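Local coordinates for Glyoxalase/bleomycin resistance protein/dioxygenase (Catenulispora acidiphila, PDB 4N04) that belongs to the glyoxalase/bleomycin resistance/dioxygenase superfamily and may act as a dioxygenase, though its substrate is not established, at residues 7-17 and 49-60; 22-30 and 78-86. The protein carries 1 engineered substitution. One frame throughout, in Å; residues are numbered along the deposited sequence.

Overall arrangement
The chain forms two four-stranded mixed sheets, each with the strand order 1-4-3-2, as in the vicinal oxygen chelate superfamily. Contact 1 pairs the first and last strands of the first sheet, 8-14 and 49-55. Contact 2 joins the C-terminal end of helix 17-28 to the end of helix 72-81 and the loop after it. Their centres lie about 17 Å apart, and along the chain the segments alternate: 7-17, 22-30, 49-60, 78-86. Helix 17-28 links them physically, because Tyr24 packs on Val12, Leu51 and Ile53, and Leu28 on Leu51. Contact 1 thus lies within the first sheet, while contact 2 joins the two helices.

Contact 1. Residues 7-17 and 49-60; sequences NLFAGVAVGDF and RLLYIVERPEHA
In the first sheet of the vicinal oxygen chelate fold, strands 8-14 and 49-55 run parallel, Phe9 beside Leu50 and Val12 beside Ile53. Backbone bonds ladder the pair from Leu50 N to Leu8 O (2.9 Å) as far as Val14 N to Val54 O (2.8 Å), all made by alternate residues, with a weak Arg56 N to Val14 O bond after it. On one face Phe9 and Leu50 lie side by side, and Leu50 CD1 sits over the centre of the Phe9 ring, 4.0 Å from its centroid. Tyr52 leans across to strand 8-14: with CG between backbone N and carbonyl carbon (chi1 73°), its ring covers Gly11, whose CA lies 3.7 Å from the ring centroid. Glycine suits this place, since a CB would run into the ring. Along the middle of the other face the contacts are aliphatic. Leu51 CD1 meets Val12 CG2 at 4.0 Å, and Val14 CG1 packs against Ile53 CB. At the end of strand 49-55, Glu55 reaches out extended and takes the N-H of Phe17 on OE2 (3.1 Å) from above its carboxylate plane, at the first turn of the helix that Asp16 N-caps. Helix 17-28 covers this aliphatic patch, setting Tyr24 on Val12 and Ile53; strand 40-46 flanks 49-55 on its other edge, and Gln65 of strand 64-69 touches Ala10 and Val12.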
loop_
_atom_site.group_PDB
_atom_site.type_symbol
_atom_site.label_atom_id
_atom_site.label_comp_id
_atom_site.label_asym_id
_atom_site.label_seq_id
_atom_site.Cartn_x
_atom_site.Cartn_y
_atom_site.Cartn_z
ATOM N N ASN A 7 -11.373 -9.067 -11.370
ATOM C CA ASN A 7 -10.911 -7.900 -10.629
ATOM C C ASN A 7 -10.513 -8.296 -9.207
ATOM O O ASN A 7 -11.353 -8.698 -8.388
ATOM C CB ASN A 7 -11.979 -6.810 -10.581
ATOM C CG ASN A 7 -12.146 -6.092 -11.910
ATOM O OD1 ASN A 7 -11.220 -6.020 -12.711
ATOM N ND2 ASN A 7 -13.334 -5.559 -12.147
ATOM N N LEU A 8 -9.221 -8.179 -8.924
ATOM C CA LEU A 8 -8.700 -8.501 -7.620
ATOM C C LEU A 8 -8.635 -7.252 -6.740
ATOM O O LEU A 8 -7.849 -6.334 -6.997
ATOM C CB LEU A 8 -7.324 -9.149 -7.763
ATOM C CG LEU A 8 -6.541 -9.465 -6.485
ATOM C CD1 LEU A 8 -7.318 -10.422 -5.613
ATOM C CD2 LEU A 8 -5.153 -10.010 -6.839
ATOM N N PHE A 9 -9.483 -7.235 -5.713
ATOM C CA PHE A 9 -9.455 -6.229 -4.653
ATOM C C PHE A 9 -8.681 -6.735 -3.431
ATOM O O PHE A 9 -9.185 -7.564 -2.664
ATOM C CB PHE A 9 -10.880 -5.886 -4.224
ATOM C CG PHE A 9 -11.656 -5.066 -5.237
ATOM C CD1 PHE A 9 -11.779 -3.686 -5.084
ATOM C CD2 PHE A 9 -12.268 -5.676 -6.329
ATOM C CE1 PHE A 9 -12.503 -2.922 -6.002
ATOM C CE2 PHE A 9 -12.986 -4.927 -7.242
ATOM C CZ PHE A 9 -13.102 -3.544 -7.082
ATOM N N ALA A 10 -7.451 -6.257 -3.265
ATOM C CA ALA A 10 -6.655 -6.593 -2.091
ATOM C C ALA A 10 -7.056 -5.674 -0.939
ATOM O O ALA A 10 -6.902 -4.453 -1.040
ATOM C CB ALA A 10 -5.158 -6.473 -2.395
ATOM N N GLY A 11 -7.577 -6.253 0.145
ATOM C CA GLY A 11 -8.093 -5.467 1.257
ATOM C C GLY A 11 -7.191 -5.312 2.476
ATOM O O GLY A 11 -6.370 -6.175 2.797
ATOM N N VAL A 12 -7.340 -4.191 3.169
ATOM C CA VAL A 12 -6.617 -3.959 4.405
ATOM C C VAL A 12 -7.592 -3.434 5.442
ATOM O O VAL A 12 -8.238 -2.418 5.233
ATOM C CB VAL A 12 -5.469 -2.928 4.223
ATOM C CG1 VAL A 12 -4.766 -2.688 5.552
ATOM C CG2 VAL A 12 -4.465 -3.397 3.154
ATOM N N ALA A 13 -7.727 -4.129 6.560
ATOM C CA ALA A 13 -8.529 -3.597 7.647
ATOM C C ALA A 13 -7.723 -2.538 8.400
ATOM O O ALA A 13 -6.545 -2.758 8.727
ATOM C CB ALA A 13 -8.963 -4.718 8.594
ATOM N N VAL A 14 -8.344 -1.400 8.691
ATOM C CA VAL A 14 -7.665 -0.358 9.463
ATOM C C VAL A 14 -8.417 0.068 10.742
ATOM O O VAL A 14 -9.612 -0.207 10.906
ATOM C CB VAL A 14 -7.353 0.888 8.595
ATOM C CG1 VAL A 14 -6.628 0.476 7.300
ATOM C CG2 VAL A 14 -8.628 1.656 8.288
ATOM N N GLY A 15 -7.686 0.722 11.640
ATOM C CA GLY A 15 -8.257 1.247 12.872
ATOM C C GLY A 15 -8.916 2.604 12.670
ATOM O O GLY A 15 -10.118 2.691 12.463
ATOM N N ASP A 16 -8.158 3.706 12.745
ATOM C CA ASP A 16 -8.684 5.025 12.409
ATOM C C ASP A 16 -8.664 5.226 10.900
ATOM O O ASP A 16 -7.600 5.205 10.286
ATOM C CB ASP A 16 -7.883 6.126 13.108
ATOM C CG ASP A 16 -8.087 7.500 12.472
ATOM O OD1 ASP A 16 -9.174 7.794 11.919
ATOM O OD2 ASP A 16 -7.142 8.305 12.527
ATOM N N PHE A 17 -9.834 5.440 10.306
ATOM C CA PHE A 17 -9.909 5.584 8.859
ATOM C C PHE A 17 -9.111 6.788 8.342
ATOM O O PHE A 17 -8.317 6.653 7.409
ATOM C CB PHE A 17 -11.356 5.647 8.393
ATOM C CG PHE A 17 -11.502 5.756 6.905
ATOM C CD1 PHE A 17 -11.402 4.633 6.099
ATOM C CD2 PHE A 17 -11.740 6.982 6.304
ATOM C CE1 PHE A 17 -11.544 4.731 4.718
ATOM C CE2 PHE A 17 -11.885 7.084 4.926
ATOM C CZ PHE A 17 -11.786 5.955 4.133
ATOM N N ARG A 49 -6.468 -4.652 -10.794
ATOM C CA ARG A 49 -5.652 -4.723 -9.586
ATOM C C ARG A 49 -5.942 -3.528 -8.704
ATOM O O ARG A 49 -5.468 -2.422 -8.975
ATOM C CB ARG A 49 -4.168 -4.723 -9.929
ATOM C CG ARG A 49 -3.634 -6.029 -10.454
ATOM C CD ARG A 49 -3.873 -6.182 -11.915
ATOM N NE ARG A 49 -3.137 -5.213 -12.709
ATOM C CZ ARG A 49 -2.458 -5.534 -13.802
ATOM N NH1 ARG A 49 -2.416 -6.797 -14.205
ATOM N NH2 ARG A 49 -1.816 -4.604 -14.479
ATOM N N LEU A 50 -6.713 -3.746 -7.648
ATOM C CA LEU A 50 -7.134 -2.644 -6.797
ATOM C C LEU A 50 -6.788 -2.926 -5.350
ATOM O O LEU A 50 -6.681 -4.077 -4.940
ATOM C CB LEU A 50 -8.637 -2.390 -6.933
ATOM C CG LEU A 50 -9.169 -2.234 -8.362
ATOM C CD1 LEU A 50 -9.602 -3.574 -8.937
ATOM C CD2 LEU A 50 -10.311 -1.240 -8.414
ATOM N N LEU A 51 -6.608 -1.859 -4.587
ATOM C CA LEU A 51 -6.321 -1.957 -3.170
ATOM C C LEU A 51 -7.396 -1.178 -2.440
ATOM O O LEU A 51 -7.734 -0.061 -2.843
ATOM C CB LEU A 51 -4.955 -1.339 -2.874
ATOM C CG LEU A 51 -4.581 -1.122 -1.403
ATOM C CD1 LEU A 51 -4.335 -2.453 -0.708
ATOM C CD2 LEU A 51 -3.359 -0.210 -1.277
ATOM N N TYR A 52 -7.946 -1.753 -1.375
ATOM C CA TYR A 52 -8.897 -1.010 -0.560
ATOM C C TYR A 52 -8.648 -1.091 0.945
ATOM O O TYR A 52 -8.182 -2.107 1.459
ATOM C CB TYR A 52 -10.347 -1.388 -0.900
ATOM C CG TYR A 52 -10.794 -2.747 -0.417
ATOM C CD1 TYR A 52 -11.492 -2.888 0.780
ATOM C CD2 TYR A 52 -10.536 -3.892 -1.163
ATOM C CE1 TYR A 52 -11.916 -4.138 1.224
ATOM C CE2 TYR A 52 -10.963 -5.145 -0.732
ATOM C CZ TYR A 52 -11.647 -5.264 0.460
ATOM O OH TYR A 52 -12.058 -6.509 0.894
ATOM N N ILE A 53 -8.956 -0.000 1.637
ATOM C CA ILE A 53 -8.934 0.028 3.091
ATOM C C ILE A 53 -10.357 0.170 3.625
ATOM O O ILE A 53 -11.208 0.823 3.019
ATOM C CB ILE A 53 -8.061 1.175 3.623
ATOM C CG1 ILE A 53 -8.638 2.525 3.179
ATOM C CG2 ILE A 53 -6.634 1.025 3.135
ATOM C CD1 ILE A 53 -7.858 3.733 3.674
ATOM N N VAL A 54 -10.623 -0.450 4.765
ATOM C CA VAL A 54 -11.933 -0.333 5.384
ATOM C C VAL A 54 -11.729 -0.288 6.887
ATOM O O VAL A 54 -10.829 -0.935 7.405
ATOM C CB VAL A 54 -12.848 -1.517 5.002
ATOM C CG1 VAL A 54 -12.153 -2.839 5.268
ATOM C CG2 VAL A 54 -14.185 -1.438 5.748
ATOM N N GLU A 55 -12.538 0.492 7.590
ATOM C CA GLU A 55 -12.427 0.546 9.034
ATOM C C GLU A 55 -13.035 -0.717 9.667
ATOM O O GLU A 55 -14.247 -0.876 9.712
ATOM C CB GLU A 55 -13.077 1.822 9.565
ATOM C CG GLU A 55 -12.798 2.098 11.034
ATOM C CD GLU A 55 -13.203 3.506 11.483
ATOM O OE1 GLU A 55 -14.003 3.607 12.433
ATOM O OE2 GLU A 55 -12.716 4.510 10.910
ATOM N N ARG A 56 -12.178 -1.641 10.097
ATOM C CA ARG A 56 -12.600 -2.798 10.886
ATOM C C ARG A 56 -11.510 -2.983 11.929
ATOM O O ARG A 56 -10.589 -3.787 11.739
ATOM C CB ARG A 56 -12.726 -4.078 10.039
ATOM C CG ARG A 56 -13.297 -3.882 8.650
ATOM C CD ARG A 56 -14.608 -4.608 8.451
ATOM N NE ARG A 56 -14.482 -6.056 8.256
ATOM C CZ ARG A 56 -14.930 -6.954 9.127
ATOM N NH1 ARG A 56 -14.807 -8.250 8.893
ATOM N NH2 ARG A 56 -15.511 -6.543 10.247
ATOM N N PRO A 57 -11.581 -2.202 13.015
ATOM C CA PRO A 57 -10.467 -2.146 13.963
ATOM C C PRO A 57 -10.112 -3.495 14.572
ATOM O O PRO A 57 -8.957 -3.692 14.928
ATOM C CB PRO A 57 -10.950 -1.147 15.029
ATOM C CG PRO A 57 -12.373 -0.879 14.723
ATOM C CD PRO A 57 -12.580 -1.155 13.285
ATOM N N GLU A 58 -11.064 -4.417 14.665
ATOM C CA GLU A 58 -10.759 -5.718 15.248
ATOM C C GLU A 58 -9.810 -6.541 14.379
ATOM O O GLU A 58 -9.253 -7.526 14.848
ATOM C CB GLU A 58 -12.030 -6.521 15.589
ATOM C CG GLU A 58 -12.839 -6.973 14.386
ATOM C CD GLU A 58 -13.676 -5.842 13.755
ATOM O OE1 GLU A 58 -13.683 -4.699 14.276
ATOM O OE2 GLU A 58 -14.342 -6.105 12.730
ATOM N N HIS A 59 -9.613 -6.140 13.127
ATOM C CA HIS A 59 -8.705 -6.874 12.244
ATOM C C HIS A 59 -7.521 -6.061 11.779
ATOM O O HIS A 59 -6.755 -6.524 10.941
ATOM C CB HIS A 59 -9.437 -7.403 11.012
ATOM C CG HIS A 59 -10.524 -8.367 11.342
ATOM N ND1 HIS A 59 -10.275 -9.581 11.944
ATOM C CD2 HIS A 59 -11.865 -8.288 11.178
ATOM C CE1 HIS A 59 -11.418 -10.218 12.124
ATOM N NE2 HIS A 59 -12.398 -9.453 11.675
ATOM N N ALA A 60 -7.370 -4.857 12.317
ATOM C CA ALA A 60 -6.392 -3.906 11.788
ATOM C C ALA A 60 -4.961 -4.327 12.112
ATOM O O ALA A 60 -4.713 -4.935 13.149
ATOM C CB ALA A 60 -6.676 -2.512 12.316
HETATM O O HOH W 1 -5.461 -5.905 8.722
#

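Contact 2. Residues 22-30 and 78-86; sequences AWYRSLLGA and GASERGVEA
Arg82 sends CG anti to its carbonyl carbon (chi1 -54°), runs straight through chi2 and bends at chi3 (-70°), which lays its guanidinium across the end of helix 17-28, against Ser26, Leu27 and Gly29. There NE gives a short, fairly straight bond to Ser26 O, 2.6 Å long with 164° at the hydrogen, in the carbonyl plane and on a lone pair. NH2 reaches Leu27 O at 3.3 Å; that oxygen lies in the guanidinium plane, although the nitrogen stands above the plane of the Leu27 carbonyl. A weak second bond from NH2 to Ser26 O completes the grip. Carbonyls in the last turn of a helix have no further turn to bond, and a positive group there probably also gains from the negative end of the helix dipole. The flat group is sandwiched: Gly29 CA lies 3.1 Å above one face and Gly78 O over the other. Gly29 combines a positive phi with this close approach, and both favour a residue without a side chain.

Arginine is placed here by the end of its own helix, where a Schellman motif with Gly83 at C-prime closes helix 72-81 through Val84 N to Ala79 O and Gly83 N to Ser80 O. The chain then turns Val84 toward helix 17-28, and its two methyls pack on the helix. CG1 packs 3.6 Å from Ser26 CB and, obliquely, 3.8 Å from Trp23 NE1; CG2 rests 3.8 Å from Leu27 CA. Small Ala79 suits the close approach of the backbones, its CA 4.9 Å from Leu27 CA. Tyr101 of strand 97-102 touches Trp23, Leu27 and Ala79.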
loop_
_atom_site.group_PDB
_atom_site.type_symbol
_atom_site.label_atom_id
_atom_site.label_comp_id
_atom_site.label_asym_id
_atom_site.label_seq_id
_atom_site.Cartn_x
_atom_site.Cartn_y
_atom_site.Cartn_z
ATOM N N ALA A 22 -4.923 8.997 4.942
ATOM C CA ALA A 22 -3.830 9.936 4.754
ATOM C C ALA A 22 -2.561 9.186 4.355
ATOM O O ALA A 22 -1.923 9.497 3.337
ATOM C CB ALA A 22 -3.600 10.723 6.023
ATOM N N TRP A 23 -2.215 8.180 5.156
ATOM C CA TRP A 23 -1.006 7.401 4.941
ATOM C C TRP A 23 -0.993 6.703 3.585
ATOM O O TRP A 23 -0.023 6.818 2.842
ATOM C CB TRP A 23 -0.812 6.396 6.070
ATOM C CG TRP A 23 0.504 5.702 6.016
ATOM C CD1 TRP A 23 1.675 6.123 6.575
ATOM C CD2 TRP A 23 0.794 4.460 5.361
ATOM N NE1 TRP A 23 2.676 5.224 6.307
ATOM C CE2 TRP A 23 2.161 4.191 5.568
ATOM C CE3 TRP A 23 0.032 3.551 4.619
ATOM C CZ2 TRP A 23 2.781 3.052 5.060
ATOM C CZ3 TRP A 23 0.654 2.419 4.114
ATOM C CH2 TRP A 23 2.012 2.185 4.335
ATOM N N TYR A 24 -2.058 5.992 3.242
ATOM C CA TYR A 24 -2.086 5.307 1.952
ATOM C C TYR A 24 -2.036 6.286 0.779
ATOM O O TYR A 24 -1.475 5.980 -0.277
ATOM C CB TYR A 24 -3.293 4.359 1.848
ATOM C CG TYR A 24 -3.090 3.053 2.595
ATOM C CD1 TYR A 24 -2.542 1.941 1.958
ATOM C CD2 TYR A 24 -3.419 2.946 3.938
ATOM C CE1 TYR A 24 -2.337 0.747 2.639
ATOM C CE2 TYR A 24 -3.225 1.787 4.626
ATOM C CZ TYR A 24 -2.680 0.674 3.979
ATOM O OH TYR A 24 -2.491 -0.490 4.677
ATOM N N ARG A 25 -2.619 7.465 0.970
ATOM C CA ARG A 25 -2.561 8.521 -0.036
ATOM C C ARG A 25 -1.103 8.905 -0.298
ATOM O O ARG A 25 -0.633 8.871 -1.444
ATOM C CB ARG A 25 -3.354 9.746 0.419
ATOM C CG ARG A 25 -4.106 10.441 -0.703
ATOM C CD ARG A 25 -4.265 11.932 -0.426
ATOM N NE ARG A 25 -4.838 12.192 0.891
ATOM C CZ ARG A 25 -6.144 12.246 1.131
ATOM N NH1 ARG A 25 -7.006 12.050 0.140
ATOM N NH2 ARG A 25 -6.590 12.492 2.361
ATOM N N SER A 26 -0.394 9.256 0.772
ATOM C CA SER A 26 1.030 9.559 0.682
ATOM C C SER A 26 1.816 8.440 0.004
ATOM O O SER A 26 2.578 8.687 -0.926
ATOM C CB SER A 26 1.605 9.825 2.070
ATOM O OG SER A 26 0.982 10.948 2.677
ATOM N N LEU A 27 1.621 7.211 0.463
ATOM C CA LEU A 27 2.389 6.096 -0.047
ATOM C C LEU A 27 2.163 5.918 -1.544
ATOM O O LEU A 27 3.118 5.843 -2.323
ATOM C CB LEU A 27 2.042 4.800 0.711
ATOM C CG LEU A 27 2.616 3.505 0.131
ATOM C CD1 LEU A 27 4.114 3.423 0.403
ATOM C CD2 LEU A 27 1.908 2.288 0.682
ATOM N N LEU A 28 0.900 5.849 -1.949
ATOM C CA LEU A 28 0.581 5.552 -3.341
ATOM C C LEU A 28 0.704 6.807 -4.237
ATOM O O LEU A 28 0.854 6.700 -5.456
ATOM C CB LEU A 28 -0.818 4.935 -3.447
ATOM C CG LEU A 28 -1.134 3.649 -2.669
ATOM C CD1 LEU A 28 -2.652 3.436 -2.581
ATOM C CD2 LEU A 28 -0.462 2.431 -3.288
ATOM N N GLY A 29 0.655 7.989 -3.631
ATOM C CA GLY A 29 0.737 9.220 -4.392
ATOM C C GLY A 29 -0.451 9.420 -5.316
ATOM O O GLY A 29 -0.336 9.980 -6.406
ATOM N N ALA A 30 -1.605 8.939 -4.879
ATOM C CA ALA A 30 -2.833 9.140 -5.620
ATOM C C ALA A 30 -3.973 9.198 -4.638
ATOM O O ALA A 30 -3.845 8.774 -3.493
ATOM C CB ALA A 30 -3.056 8.028 -6.624
ATOM N N GLY A 78 9.155 8.977 -4.378
ATOM C CA GLY A 78 7.854 9.625 -4.335
ATOM C C GLY A 78 7.195 9.534 -2.971
ATOM O O GLY A 78 6.636 10.510 -2.474
ATOM N N ALA A 79 7.264 8.358 -2.355
ATOM C CA ALA A 79 6.712 8.166 -1.018
ATOM C C ALA A 79 7.512 8.956 0.016
ATOM O O ALA A 79 6.957 9.429 1.010
ATOM C CB ALA A 79 6.668 6.673 -0.654
ATOM N N SER A 80 8.815 9.088 -0.225
ATOM C CA SER A 80 9.698 9.850 0.656
ATOM C C SER A 80 9.349 11.331 0.668
ATOM O O SER A 80 9.300 11.957 1.726
ATOM C CB SER A 80 11.152 9.693 0.220
ATOM O OG SER A 80 11.606 8.373 0.425
ATOM N N GLU A 81 9.114 11.889 -0.512
ATOM C CA GLU A 81 8.834 13.314 -0.621
ATOM C C GLU A 81 7.489 13.641 0.020
ATOM O O GLU A 81 7.272 14.763 0.487
ATOM C CB GLU A 81 8.869 13.775 -2.086
ATOM C CG GLU A 81 7.592 13.488 -2.869
ATOM C CD GLU A 81 7.670 13.920 -4.323
ATOM O OE1 GLU A 81 8.793 13.954 -4.875
ATOM O OE2 GLU A 81 6.603 14.223 -4.913
ATOM N N ARG A 82 6.594 12.655 0.050
ATOM C CA ARG A 82 5.265 12.850 0.618
ATOM C C ARG A 82 5.240 12.362 2.055
ATOM O O ARG A 82 4.179 12.191 2.651
ATOM C CB ARG A 82 4.196 12.161 -0.229
ATOM C CG ARG A 82 4.239 12.578 -1.681
ATOM C CD ARG A 82 3.107 11.981 -2.478
ATOM N NE ARG A 82 3.267 10.542 -2.654
ATOM C CZ ARG A 82 3.910 9.974 -3.670
ATOM N NH1 ARG A 82 4.462 10.726 -4.612
ATOM N NH2 ARG A 82 3.996 8.652 -3.744
ATOM N N GLY A 83 6.430 12.118 2.593
ATOM C CA GLY A 83 6.604 11.933 4.019
ATOM C C GLY A 83 6.502 10.537 4.602
ATOM O O GLY A 83 6.436 10.410 5.823
ATOM N N VAL A 84 6.489 9.495 3.769
ATOM C CA VAL A 84 6.478 8.125 4.298
ATOM C C VAL A 84 7.721 7.311 3.917
ATOM O O VAL A 84 8.095 7.215 2.744
ATOM C CB VAL A 84 5.155 7.347 3.982
ATOM C CG1 VAL A 84 3.941 8.188 4.339
ATOM C CG2 VAL A 84 5.081 6.904 2.530
ATOM N N GLU A 85 8.371 6.738 4.928
ATOM C CA GLU A 85 9.590 5.959 4.710
ATOM C C GLU A 85 9.336 4.470 4.897
ATOM O O GLU A 85 8.400 4.073 5.586
ATOM C CB GLU A 85 10.703 6.419 5.656
ATOM C CG GLU A 85 11.090 7.878 5.488
ATOM C CD GLU A 85 11.738 8.159 4.141
ATOM O OE1 GLU A 85 12.653 7.395 3.755
ATOM O OE2 GLU A 85 11.330 9.135 3.469
ATOM N N ALA A 86 10.169 3.647 4.274
ATOM C CA ALA A 86 10.046 2.206 4.415
ATOM C C ALA A 86 10.459 1.751 5.812
ATOM O O ALA A 86 11.307 2.368 6.447
ATOM C CB ALA A 86 10.876 1.492 3.356
#